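Local coordinates for glutathione S-transferase (Vibrio parahaemolyticus, PDB 7MIQ), which probably catalyses the conjugation of glutathione to electrophilic substrates, as a Gtt2-class glutathione S-transferase, at residues A[100-105]-A[164-169]; A[136-141]-A[178-183]; A[143-148]-A[168-173]; A[154-157]-A[162-165]. One frame throughout, in Å; residues are numbered along the deposited sequence. Where two conformers were deposited one is given.

Interaction 1. Residues A[100-105]-A[164-169]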
loop_
_atom_site.group_PDB
_atom_site.type_symbol
_atom_site.label_atom_id
_atom_site.label_comp_id
_atom_site.label_asym_id
_atom_site.label_seq_id
_atom_site.Cartn_x
_atom_site.Cartn_y
_atom_site.Cartn_z
ATOM N N VAL A 100 -3.442 -6.024 -2.735
ATOM C CA VAL A 100 -3.058 -7.290 -3.359
ATOM C C VAL A 100 -2.451 -7.041 -4.735
ATOM O O VAL A 100 -1.369 -7.548 -5.058
ATOM C CB VAL A 100 -4.269 -8.238 -3.435
ATOM C CG1 VAL A 100 -3.959 -9.422 -4.327
ATOM C CG2 VAL A 100 -4.659 -8.712 -2.040
ATOM N N VAL A 101 -3.130 -6.239 -5.564
ATOM C CA VAL A 101 -2.612 -5.952 -6.902
ATOM C C VAL A 101 -1.284 -5.199 -6.821
ATOM O O VAL A 101 -0.358 -5.461 -7.600
ATOM C CB VAL A 101 -3.659 -5.176 -7.730
ATOM C CG1 VAL A 101 -3.042 -4.642 -9.016
ATOM C CG2 VAL A 101 -4.863 -6.063 -8.051
ATOM N N GLU A 102 -1.167 -4.252 -5.889
ATOM C CA GLU A 102 0.069 -3.435 -5.779
ATOM C C GLU A 102 1.245 -4.301 -5.305
ATOM O O GLU A 102 2.223 -4.366 -6.033
ATOM C CB GLU A 102 -0.134 -2.223 -4.879
ATOM C CG GLU A 102 -0.853 -1.085 -5.559
ATOM C CD GLU A 102 -1.133 0.067 -4.616
ATOM O OE1 GLU A 102 -1.680 -0.178 -3.524
ATOM O OE2 GLU A 102 -0.798 1.192 -4.976
ATOM N N PHE A 103 1.142 -4.979 -4.158
ATOM C CA PHE A 103 2.254 -5.810 -3.683
ATOM C C PHE A 103 2.533 -6.977 -4.623
ATOM O O PHE A 103 3.645 -7.123 -5.141
ATOM C CB PHE A 103 1.985 -6.356 -2.281
ATOM C CG PHE A 103 3.202 -6.938 -1.620
ATOM C CD1 PHE A 103 4.187 -6.109 -1.105
ATOM C CD2 PHE A 103 3.366 -8.310 -1.517
ATOM C CE1 PHE A 103 5.310 -6.637 -0.498
ATOM C CE2 PHE A 103 4.488 -8.845 -0.910
ATOM C CZ PHE A 103 5.462 -8.007 -0.401
ATOM N N GLN A 104 1.541 -7.846 -4.821
ATOM C CA GLN A 104 1.782 -9.091 -5.539
ATOM C C GLN A 104 1.908 -8.892 -7.043
ATOM O O GLN A 104 2.420 -9.781 -7.729
ATOM C CB GLN A 104 0.669 -10.097 -5.227
ATOM C CG GLN A 104 0.501 -10.360 -3.732
ATOM C CD GLN A 104 -0.650 -11.297 -3.415
ATOM O OE1 GLN A 104 -0.932 -12.227 -4.170
ATOM N NE2 GLN A 104 -1.323 -11.054 -2.290
ATOM N N GLY A 105 1.471 -7.751 -7.569
ATOM C CA GLY A 105 1.539 -7.526 -8.998
ATOM C C GLY A 105 2.411 -6.357 -9.414
ATOM O O GLY A 105 3.506 -6.556 -9.951
ATOM N N ASP A 164 -8.849 -0.883 -10.755
ATOM C CA ASP A 164 -8.769 -1.230 -12.169
ATOM C C ASP A 164 -7.794 -0.329 -12.915
ATOM O O ASP A 164 -7.194 -0.758 -13.908
ATOM C CB ASP A 164 -10.165 -1.168 -12.785
ATOM C CG ASP A 164 -11.126 -2.139 -12.121
ATOM O OD1 ASP A 164 -11.020 -3.355 -12.384
ATOM O OD2 ASP A 164 -11.964 -1.691 -11.311
ATOM N N ILE A 165 -7.616 0.914 -12.461
ATOM C CA ILE A 165 -6.554 1.750 -13.019
ATOM C C ILE A 165 -5.198 1.130 -12.715
ATOM O O ILE A 165 -4.341 0.985 -13.595
ATOM C CB ILE A 165 -6.647 3.185 -12.466
ATOM C CG1 ILE A 165 -8.014 3.796 -12.776
ATOM C CG2 ILE A 165 -5.525 4.050 -13.035
ATOM C CD1 ILE A 165 -8.206 5.177 -12.184
ATOM N N THR A 166 -4.997 0.739 -11.455
ATOM C CA THR A 166 -3.736 0.134 -11.041
ATOM C C THR A 166 -3.513 -1.211 -11.724
ATOM O O THR A 166 -2.389 -1.527 -12.131
ATOM C CB THR A 166 -3.724 -0.011 -9.519
ATOM O OG1 THR A 166 -3.804 1.292 -8.927
ATOM C CG2 THR A 166 -2.459 -0.710 -9.045
ATOM N N GLY A 167 -4.569 -2.014 -11.866
ATOM C CA GLY A 167 -4.423 -3.279 -12.570
ATOM C C GLY A 167 -4.038 -3.093 -14.026
ATOM O O GLY A 167 -3.225 -3.847 -14.569
ATOM N N TYR A 168 -4.622 -2.083 -14.677
ATOM C CA TYR A 168 -4.287 -1.777 -16.066
ATOM C C TYR A 168 -2.807 -1.446 -16.214
ATOM O O TYR A 168 -2.136 -1.961 -17.119
ATOM C CB TYR A 168 -5.176 -0.627 -16.550
ATOM C CG TYR A 168 -4.788 0.050 -17.851
ATOM C CD1 TYR A 168 -5.258 -0.418 -19.074
ATOM C CD2 TYR A 168 -3.997 1.194 -17.848
ATOM C CE1 TYR A 168 -4.920 0.224 -20.266
ATOM C CE2 TYR A 168 -3.657 1.836 -19.024
ATOM C CZ TYR A 168 -4.120 1.350 -20.228
ATOM O OH TYR A 168 -3.778 2.006 -21.388
ATOM N N ILE A 169 -2.270 -0.613 -15.318
ATOM C CA ILE A 169 -0.844 -0.296 -15.352
ATOM C C ILE A 169 -0.012 -1.552 -15.110
ATOM O O ILE A 169 1.012 -1.771 -15.770
ATOM C CB ILE A 169 -0.513 0.811 -14.331
ATOM C CG1 ILE A 169 -1.216 2.119 -14.704
ATOM C CG2 ILE A 169 0.999 1.023 -14.228
ATOM C CD1 ILE A 169 -0.787 2.685 -16.041
#

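Interaction 2. Residues A[136-141]-A[178-183]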
loop_
_atom_site.group_PDB
_atom_site.type_symbol
_atom_site.label_atom_id
_atom_site.label_comp_id
_atom_site.label_asym_id
_atom_site.label_seq_id
_atom_site.Cartn_x
_atom_site.Cartn_y
_atom_site.Cartn_z
ATOM N N SER A 136 8.994 -14.025 -11.657
ATOM C CA SER A 136 8.275 -15.237 -11.282
ATOM C C SER A 136 7.100 -14.930 -10.365
ATOM O O SER A 136 6.074 -15.617 -10.418
ATOM C CB SER A 136 9.228 -16.228 -10.608
ATOM O OG SER A 136 10.316 -16.539 -11.460
ATOM N N ARG A 137 7.224 -13.903 -9.522
ATOM C CA ARG A 137 6.105 -13.523 -8.668
ATOM C C ARG A 137 4.963 -12.932 -9.488
ATOM O O ARG A 137 3.788 -13.170 -9.185
ATOM C CB ARG A 137 6.577 -12.547 -7.589
ATOM C CG ARG A 137 7.452 -13.212 -6.528
ATOM C CD ARG A 137 7.846 -12.257 -5.409
ATOM N NE ARG A 137 6.706 -11.508 -4.893
ATOM C CZ ARG A 137 6.630 -10.184 -4.867
ATOM N NH1 ARG A 137 7.634 -9.426 -5.280
ATOM N NH2 ARG A 137 5.522 -9.606 -4.409
ATOM N N VAL A 138 5.288 -12.171 -10.536
ATOM C CA VAL A 138 4.256 -11.683 -11.451
ATOM C C VAL A 138 3.511 -12.856 -12.077
ATOM O O VAL A 138 2.275 -12.886 -12.110
ATOM C CB VAL A 138 4.874 -10.773 -12.528
ATOM C CG1 VAL A 138 3.831 -10.421 -13.583
ATOM C CG2 VAL A 138 5.447 -9.514 -11.902
ATOM N N LEU A 139 4.257 -13.847 -12.573
ATOM C CA LEU A 139 3.630 -14.994 -13.222
ATOM C C LEU A 139 2.762 -15.790 -12.257
ATOM O O LEU A 139 1.733 -16.342 -12.663
ATOM C CB LEU A 139 4.701 -15.898 -13.841
ATOM C CG LEU A 139 5.554 -15.288 -14.957
ATOM C CD1 LEU A 139 6.718 -16.204 -15.310
ATOM C CD2 LEU A 139 4.705 -15.016 -16.184
ATOM N N GLU A 140 3.150 -15.859 -10.982
ATOM C CA GLU A 140 2.358 -16.609 -10.013
ATOM C C GLU A 140 1.084 -15.868 -9.623
ATOM O O GLU A 140 0.091 -16.504 -9.250
ATOM C CB GLU A 140 3.197 -16.911 -8.772
ATOM C CG GLU A 140 4.315 -17.912 -9.018
ATOM C CD GLU A 140 5.253 -18.043 -7.835
ATOM O OE1 GLU A 140 5.106 -17.264 -6.868
ATOM O OE2 GLU A 140 6.140 -18.922 -7.871
ATOM N N PHE A 141 1.083 -14.537 -9.700
ATOM C CA PHE A 141 -0.116 -13.791 -9.336
ATOM C C PHE A 141 -1.148 -13.771 -10.460
ATOM O O PHE A 141 -2.347 -13.653 -10.184
ATOM C CB PHE A 141 0.252 -12.362 -8.928
ATOM C CG PHE A 141 -0.942 -11.482 -8.665
ATOM C CD1 PHE A 141 -1.850 -11.805 -7.669
ATOM C CD2 PHE A 141 -1.150 -10.333 -9.409
ATOM C CE1 PHE A 141 -2.951 -11.000 -7.423
ATOM C CE2 PHE A 141 -2.248 -9.520 -9.166
ATOM C CZ PHE A 141 -3.151 -9.856 -8.174
ATOM N N LEU A 178 7.605 -6.562 -19.774
ATOM C CA LEU A 178 8.223 -7.833 -19.417
ATOM C C LEU A 178 7.980 -8.936 -20.440
ATOM O O LEU A 178 8.403 -10.074 -20.207
ATOM C CB LEU A 178 7.722 -8.287 -18.043
ATOM C CG LEU A 178 8.006 -7.307 -16.902
ATOM C CD1 LEU A 178 7.381 -7.798 -15.608
ATOM C CD2 LEU A 178 9.502 -7.094 -16.733
ATOM N N SER A 179 7.299 -8.638 -21.547
ATOM C CA SER A 179 7.098 -9.589 -22.646
ATOM C C SER A 179 6.393 -10.863 -22.184
ATOM O O SER A 179 6.691 -11.964 -22.653
ATOM C CB SER A 179 8.425 -9.926 -23.331
ATOM O OG SER A 179 9.066 -8.751 -23.794
ATOM N N ILE A 180 5.447 -10.720 -21.263
ATOM C CA ILE A 180 4.617 -11.837 -20.829
ATOM C C ILE A 180 3.352 -11.857 -21.673
ATOM O O ILE A 180 2.649 -10.845 -21.779
ATOM C CB ILE A 180 4.278 -11.723 -19.334
ATOM C CG1 ILE A 180 5.559 -11.636 -18.501
ATOM C CG2 ILE A 180 3.422 -12.901 -18.901
ATOM C CD1 ILE A 180 5.318 -11.357 -17.037
ATOM N N GLU A 181 3.056 -13.010 -22.277
ATOM C CA GLU A 181 1.867 -13.152 -23.120
ATOM C C GLU A 181 0.643 -13.405 -22.235
ATOM O O GLU A 181 0.064 -14.492 -22.195
ATOM C CB GLU A 181 2.067 -14.262 -24.144
ATOM C CG GLU A 181 3.172 -13.967 -25.144
ATOM C CD GLU A 181 3.188 -14.938 -26.306
ATOM O OE1 GLU A 181 2.376 -15.887 -26.305
ATOM O OE2 GLU A 181 4.012 -14.746 -27.223
ATOM N N VAL A 182 0.243 -12.347 -21.526
ATOM C CA VAL A 182 -0.832 -12.460 -20.540
ATOM C C VAL A 182 -2.140 -12.844 -21.215
ATOM O O VAL A 182 -2.861 -13.736 -20.753
ATOM C CB VAL A 182 -0.979 -11.145 -19.754
ATOM C CG1 VAL A 182 -2.180 -11.215 -18.820
ATOM C CG2 VAL A 182 0.291 -10.840 -18.976
ATOM N N PHE A 183 -2.457 -12.183 -22.330
ATOM C CA PHE A 183 -3.790 -12.298 -22.908
ATOM C C PHE A 183 -4.006 -13.641 -23.591
ATOM O O PHE A 183 -5.144 -14.117 -23.664
ATOM C CB PHE A 183 -4.024 -11.145 -23.878
ATOM C CG PHE A 183 -3.894 -9.794 -23.235
ATOM C CD1 PHE A 183 -4.295 -9.600 -21.918
ATOM C CD2 PHE A 183 -3.352 -8.726 -23.928
ATOM C CE1 PHE A 183 -4.170 -8.364 -21.313
ATOM C CE2 PHE A 183 -3.225 -7.482 -23.326
ATOM C CZ PHE A 183 -3.633 -7.305 -22.017
#

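Interaction 3. Residues A[143-148]-A[168-173]. Unlike the reference sequence in segment 143-148: Thr147 (reference Gln).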
loop_
_atom_site.group_PDB
_atom_site.type_symbol
_atom_site.label_atom_id
_atom_site.label_comp_id
_atom_site.label_asym_id
_atom_site.label_seq_id
_atom_site.Cartn_x
_atom_site.Cartn_y
_atom_site.Cartn_z
ATOM N N PRO A 143 -2.613 -16.065 -12.441
ATOM C CA PRO A 143 -3.787 -16.947 -12.307
ATOM C C PRO A 143 -4.778 -16.463 -11.264
ATOM O O PRO A 143 -5.993 -16.567 -11.472
ATOM C CB PRO A 143 -3.170 -18.298 -11.915
ATOM C CG PRO A 143 -1.785 -18.247 -12.428
ATOM C CD PRO A 143 -1.351 -16.818 -12.306
ATOM N N THR A 144 -4.286 -15.932 -10.140
ATOM C CA THR A 144 -5.181 -15.403 -9.115
ATOM C C THR A 144 -6.019 -14.253 -9.657
ATOM O O THR A 144 -7.220 -14.160 -9.374
ATOM C CB THR A 144 -4.372 -14.948 -7.899
ATOM O OG1 THR A 144 -3.603 -16.045 -7.397
ATOM C CG2 THR A 144 -5.292 -14.433 -6.803
ATOM N N LEU A 145 -5.402 -13.366 -10.441
ATOM C CA LEU A 145 -6.148 -12.260 -11.032
ATOM C C LEU A 145 -7.141 -12.757 -12.076
ATOM O O LEU A 145 -8.270 -12.261 -12.153
ATOM C CB LEU A 145 -5.184 -11.250 -11.650
ATOM C CG LEU A 145 -5.815 -9.985 -12.230
ATOM C CD1 LEU A 145 -6.632 -9.259 -11.170
ATOM C CD2 LEU A 145 -4.730 -9.071 -12.804
ATOM N N ASP A 146 -6.733 -13.725 -12.899
ATOM C CA ASP A 146 -7.639 -14.251 -13.915
ATOM C C ASP A 146 -8.849 -14.928 -13.281
ATOM O O ASP A 146 -9.979 -14.767 -13.755
ATOM C CB ASP A 146 -6.896 -15.225 -14.825
ATOM C CG ASP A 146 -7.744 -15.690 -15.990
ATOM O OD1 ASP A 146 -7.853 -14.942 -16.986
ATOM O OD2 ASP A 146 -8.314 -16.795 -15.903
ATOM N N THR A 147 -8.634 -15.695 -12.209
ATOM C CA THR A 147 -9.759 -16.348 -11.544
ATOM C C THR A 147 -10.706 -15.318 -10.943
ATOM O O THR A 147 -11.932 -15.467 -11.028
ATOM C CB THR A 147 -9.254 -17.317 -10.475
ATOM O OG1 THR A 147 -8.504 -18.366 -11.101
ATOM C CG2 THR A 147 -10.420 -17.930 -9.711
ATOM N N ARG A 148 -10.157 -14.252 -10.356
ATOM C CA ARG A 148 -10.991 -13.170 -9.848
ATOM C C ARG A 148 -11.843 -12.568 -10.959
ATOM O O ARG A 148 -13.049 -12.358 -10.789
ATOM C CB ARG A 148 -10.116 -12.099 -9.191
ATOM C CG ARG A 148 -10.871 -10.850 -8.766
ATOM C CD ARG A 148 -12.006 -11.177 -7.806
ATOM N NE ARG A 148 -12.625 -9.967 -7.278
ATOM C CZ ARG A 148 -13.701 -9.950 -6.503
ATOM N NH1 ARG A 148 -14.321 -11.066 -6.155
ATOM N NH2 ARG A 148 -14.169 -8.784 -6.069
ATOM N N TYR A 168 -4.622 -2.083 -14.677
ATOM C CA TYR A 168 -4.287 -1.777 -16.066
ATOM C C TYR A 168 -2.807 -1.446 -16.214
ATOM O O TYR A 168 -2.136 -1.961 -17.119
ATOM C CB TYR A 168 -5.176 -0.627 -16.550
ATOM C CG TYR A 168 -4.788 0.050 -17.851
ATOM C CD1 TYR A 168 -5.258 -0.418 -19.074
ATOM C CD2 TYR A 168 -3.997 1.194 -17.848
ATOM C CE1 TYR A 168 -4.920 0.224 -20.266
ATOM C CE2 TYR A 168 -3.657 1.836 -19.024
ATOM C CZ TYR A 168 -4.120 1.350 -20.228
ATOM O OH TYR A 168 -3.778 2.006 -21.388
ATOM N N ILE A 169 -2.270 -0.613 -15.318
ATOM C CA ILE A 169 -0.844 -0.296 -15.352
ATOM C C ILE A 169 -0.012 -1.552 -15.110
ATOM O O ILE A 169 1.012 -1.771 -15.770
ATOM C CB ILE A 169 -0.513 0.811 -14.331
ATOM C CG1 ILE A 169 -1.216 2.119 -14.704
ATOM C CG2 ILE A 169 0.999 1.023 -14.228
ATOM C CD1 ILE A 169 -0.787 2.685 -16.041
ATOM N N PHE A 170 -0.443 -2.398 -14.168
ATOM C CA PHE A 170 0.279 -3.638 -13.882
ATOM C C PHE A 170 0.322 -4.548 -15.104
ATOM O O PHE A 170 1.389 -5.043 -15.486
ATOM C CB PHE A 170 -0.364 -4.353 -12.685
ATOM C CG PHE A 170 -0.059 -5.831 -12.609
ATOM C CD1 PHE A 170 1.248 -6.293 -12.555
ATOM C CD2 PHE A 170 -1.090 -6.761 -12.578
ATOM C CE1 PHE A 170 1.520 -7.655 -12.485
ATOM C CE2 PHE A 170 -0.828 -8.119 -12.508
ATOM C CZ PHE A 170 0.480 -8.567 -12.460
ATOM N N ILE A 171 -0.832 -4.780 -15.735
ATOM C CA ILE A 171 -0.853 -5.647 -16.911
ATOM C C ILE A 171 -0.084 -5.008 -18.063
ATOM O O ILE A 171 0.577 -5.711 -18.840
ATOM C CB ILE A 171 -2.308 -5.991 -17.294
ATOM C CG1 ILE A 171 -2.950 -6.890 -16.228
ATOM C CG2 ILE A 171 -2.376 -6.659 -18.667
ATOM C CD1 ILE A 171 -2.156 -8.158 -15.912
ATOM N N GLY A 172 -0.130 -3.678 -18.185
ATOM C CA GLY A 172 0.722 -3.004 -19.154
ATOM C C GLY A 172 2.195 -3.288 -18.927
ATOM O O GLY A 172 2.944 -3.538 -19.877
ATOM N N PHE A 173 2.630 -3.253 -17.664
ATOM C CA PHE A 173 3.992 -3.654 -17.324
ATOM C C PHE A 173 4.284 -5.064 -17.819
ATOM O O PHE A 173 5.293 -5.306 -18.493
ATOM C CB PHE A 173 4.200 -3.582 -15.809
ATOM C CG PHE A 173 4.988 -2.390 -15.345
ATOM C CD1 PHE A 173 6.340 -2.290 -15.613
ATOM C CD2 PHE A 173 4.379 -1.391 -14.601
ATOM C CE1 PHE A 173 7.068 -1.200 -15.176
ATOM C CE2 PHE A 173 5.104 -0.296 -14.161
ATOM C CZ PHE A 173 6.450 -0.203 -14.451
#

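Interaction 4. Residues A[154-157]-A[162-165]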
loop_
_atom_site.group_PDB
_atom_site.type_symbol
_atom_site.label_atom_id
_atom_site.label_comp_id
_atom_site.label_asym_id
_atom_site.label_seq_id
_atom_site.Cartn_x
_atom_site.Cartn_y
_atom_site.Cartn_z
ATOM N N TYR A 154 -15.064 -6.342 -12.507
ATOM C CA TYR A 154 -13.872 -5.555 -12.238
ATOM C C TYR A 154 -13.118 -6.190 -11.075
ATOM O O TYR A 154 -13.581 -7.152 -10.460
ATOM C CB TYR A 154 -14.245 -4.091 -11.970
ATOM C CG TYR A 154 -14.895 -3.446 -13.182
ATOM C CD1 TYR A 154 -14.123 -2.963 -14.229
ATOM C CD2 TYR A 154 -16.280 -3.353 -13.294
ATOM C CE1 TYR A 154 -14.705 -2.386 -15.346
ATOM C CE2 TYR A 154 -16.873 -2.778 -14.410
ATOM C CZ TYR A 154 -16.078 -2.297 -15.432
ATOM O OH TYR A 154 -16.650 -1.722 -16.544
ATOM N N ILE A 155 -11.925 -5.667 -10.782
ATOM C CA ILE A 155 -11.035 -6.377 -9.866
ATOM C C ILE A 155 -11.581 -6.351 -8.442
ATOM O O ILE A 155 -11.742 -7.398 -7.804
ATOM C CB ILE A 155 -9.611 -5.800 -9.932
ATOM C CG1 ILE A 155 -9.016 -6.014 -11.328
ATOM C CG2 ILE A 155 -8.734 -6.465 -8.886
ATOM C CD1 ILE A 155 -7.621 -5.433 -11.493
ATOM N N ALA A 156 -11.866 -5.158 -7.918
ATOM C CA ALA A 156 -12.199 -5.032 -6.501
ATOM C C ALA A 156 -13.665 -5.341 -6.227
ATOM O O ALA A 156 -13.992 -5.953 -5.203
ATOM C CB ALA A 156 -11.861 -3.625 -6.004
ATOM N N THR A 157 -14.556 -4.890 -7.109
ATOM C CA THR A 157 -16.001 -5.033 -6.948
ATOM C C THR A 157 -16.605 -5.292 -8.325
ATOM O O THR A 157 -15.891 -5.535 -9.304
ATOM C CB THR A 157 -16.625 -3.781 -6.310
ATOM O OG1 THR A 157 -16.470 -2.673 -7.200
ATOM C CG2 THR A 157 -15.970 -3.441 -4.970
ATOM N N VAL A 162 -10.609 2.476 -8.596
ATOM C CA VAL A 162 -9.197 2.828 -8.716
ATOM C C VAL A 162 -8.327 1.583 -8.868
ATOM O O VAL A 162 -7.244 1.643 -9.462
ATOM C CB VAL A 162 -8.766 3.678 -7.502
ATOM C CG1 VAL A 162 -8.834 2.855 -6.223
ATOM C CG2 VAL A 162 -7.368 4.258 -7.712
ATOM N N VAL A 163 -8.778 0.438 -8.344
ATOM C CA VAL A 163 -7.991 -0.786 -8.472
ATOM C C VAL A 163 -7.844 -1.183 -9.934
ATOM O O VAL A 163 -6.820 -1.752 -10.336
ATOM C CB VAL A 163 -8.618 -1.923 -7.641
ATOM C CG1 VAL A 163 -7.744 -3.174 -7.702
ATOM C CG2 VAL A 163 -8.813 -1.482 -6.195
ATOM N N ASP A 164 -8.849 -0.883 -10.755
ATOM C CA ASP A 164 -8.769 -1.230 -12.169
ATOM C C ASP A 164 -7.794 -0.329 -12.915
ATOM O O ASP A 164 -7.194 -0.758 -13.908
ATOM C CB ASP A 164 -10.165 -1.168 -12.785
ATOM C CG ASP A 164 -11.126 -2.139 -12.121
ATOM O OD1 ASP A 164 -11.020 -3.355 -12.384
ATOM O OD2 ASP A 164 -11.964 -1.691 -11.311
ATOM N N ILE A 165 -7.616 0.914 -12.461
ATOM C CA ILE A 165 -6.554 1.750 -13.019
ATOM C C ILE A 165 -5.198 1.130 -12.715
ATOM O O ILE A 165 -4.341 0.985 -13.595
ATOM C CB ILE A 165 -6.647 3.185 -12.466
ATOM C CG1 ILE A 165 -8.014 3.796 -12.776
ATOM C CG2 ILE A 165 -5.525 4.050 -13.035
ATOM C CD1 ILE A 165 -8.206 5.177 -12.184
HETATM O O HOH W 1 -13.071 -2.575 -9.112
#

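Interaction 1. Residues A[100-105]-A[164-169]
The carboxylate of Glu102 is the flat group among the touching residues, and it makes no contact with segment 164-169: in one of its two conformers, the one described here, its OE2 forms salt bridges with Arg14 and with Arg99 of the second subunit. What meets the other helix in this conformer is the aliphatic stem, which runs across the threonine with its CG 3.9 Å from Thr166 CG2. The same Thr166 methyl lies 4.0 Å from Val101 CG1, so CG2 is shared by two residues of one helix turn. Val101 and Thr166 lie alongside, pointing opposite ways, and Val101 CG1 also reaches Gly167 CA at 4.0 Å; with no side chain at Gly167, the methyl packs directly on the backbone. Thr166 chi1 (-62°) turns CG2 away from its own backbone N and toward this interface, while OG1, on the branch beside that N, is hydrogen-bonded to His98 NE2 and Arg14 NH2. The short helical segments run nearly parallel, 20° apart, with axes 9.8 Å from each other. They belong to the all-helical C-terminal domain of the glutathione S-transferase fold. Helix 10-22 of the thioredoxin-like domain lies against helix 162-177, touching Ile165 and Ile169, while Val100 on helix 88-114 packs on Val48 of the second subunit.

Interaction 2. Residues A[136-141]-A[178-183]
Ile180 packs into the side of helix 127-151 through its two methyls, CG2 and CD1, and this is the close part of the contact. Leu139 CD2 lies against both branches of the isoleucine, 3.7 Å from Ile180 CG2 and 3.8 Å from Ile180 CD1. The delta methyl has a second neighbour, since Ile180 CD1 also stands 3.9 Å from Val138 CG1. With chi2 extended at 173°, CD1 is carried away from the loop backbone to the buried flank of the helix, where Val138 also touches Phe170 and Ala108. Ile180 is itself buried, with Leu142 and the side chain of Lys135 as further neighbours on the same helix. In the C-terminal helical domain of the glutathione S-transferase fold, residues 178-181 make the sharp connection between helix 162-177 and the short helix 182-185. Ser179 leaves the first helix with a positive phi of 58°; Glu181 then occupies the N-cap position of the next helix and is the centre of an inverse gamma turn, with a weak bond from Val182 N to Ile180 O. A backbone hydrogen bond between Ile180 and Ala174, and one from Lys135 NZ to Leu178 O, hold this connection. Leu139, an exposed residue, closes the outer margin with its CD2 end. The rest is looser. Leu178, although its CB points toward the helix, brings CD1 no closer than 4.5 Å, to Val138 CG2. Ser179 and Glu181 are exposed too, and neither touches segment 136-141.

Interaction 3. Residues A[143-148]-A[168-173]
Leu145 carries the whole contact with Phe170 and Ile171 through a single methyl. From the backbone of helix 127-151 its CB points toward helix 162-177, and CG continues that course, anti to the backbone N (chi1 -176°), before the chain forks. CD1 takes one branch, to Ile155 CD1 of the following loop. CD2 takes the other, and stops 4.0 Å from Phe170 CE2, at the edge of the ring and near its plane rather than over a face. It is also 4.1 Å from Ile171 CD1, and here the two aliphatic chains meet tip to tip, whereas Leu145 passes beside Phe170 with the reverse heading. Ile171 continues the apolar layer to Ile189, Trp192 and Phe193 of helix 187-196, and Phe170 to Val138 and Phe141. On helix 127-151 itself, which is kinked at Pro143, Thr147 OG1 donates to Pro143 O at 3.1 Å; this carbonyl also accepts from Thr147 N, the two donors approaching from opposite faces of its plane. With backbones far apart, the nearest CA pair being 10.3 Å from each other (Leu145 and Ile171), large apolar side chains bridge neighbouring helices in the core of the C-terminal all-helical domain of glutathione S-transferases.

Interaction 4. Residues A[154-157]-A[162-165]
The backbone at Ile155 and Ala156 runs beside the first turn of helix 162-177, with the Ile155 and Asp164 CA atoms 6.1 Å apart. Asp164 OD2 accepts from Ser161 N and Ser161 OG accepts from Val163 N, a pattern consistent with the Ser-x-x-Asp N-capping box known at this helix in glutathione S-transferases; the touching Phe160 and Ile165 would suit the hydrophobic staple that accompanies it. The aspartate also holds the incoming loop. Its OD1 accepts from Ile155 N at 3.0 Å, nearly straight (166°) and on the syn side of the carboxylate, and from Trp192 NE1. So many donors would probably favour the charged form. Tyr154 lies crosswise to Asp164, with OD1 in plane at the edge of its ring, and ring and carboxylate are turned 76° apart. Apolar contacts lie beyond: Ile155 CG2 is 3.6 Å from Val163 CG1, and the other valine methyl, Val163 CG2, is 3.7 Å from Ala156 CB. Val163 chi1 (-176°) splits its methyls between these two loop residues. A water completes the junction, donating to Asp164 OD2 at 2.6 Å and accepting from Ala156 N at 3.1 Å.

In the fold
From the N terminus, helix 88-114 comes first, and interaction 1 closes a loop of 58 residues by bringing it beside helix 162-177. Helix 127-151 lies inside that loop, but interaction 2 pairs it with 178-183, past helix 162-177, so the two cross. Interaction 3 joins the later part of helix 127-151 to helix 162-177 within the span of interaction 2, and interaction 4, the shortest closure, lies within interaction 3. Interactions 1, 3 and 4 all end on helix 162-177. A probable hydrogen bond from Leu178 N to Phe173 O links interactions 2 and 3, while Arg148 NE bonds to Ile155 O between interactions 3 and 4.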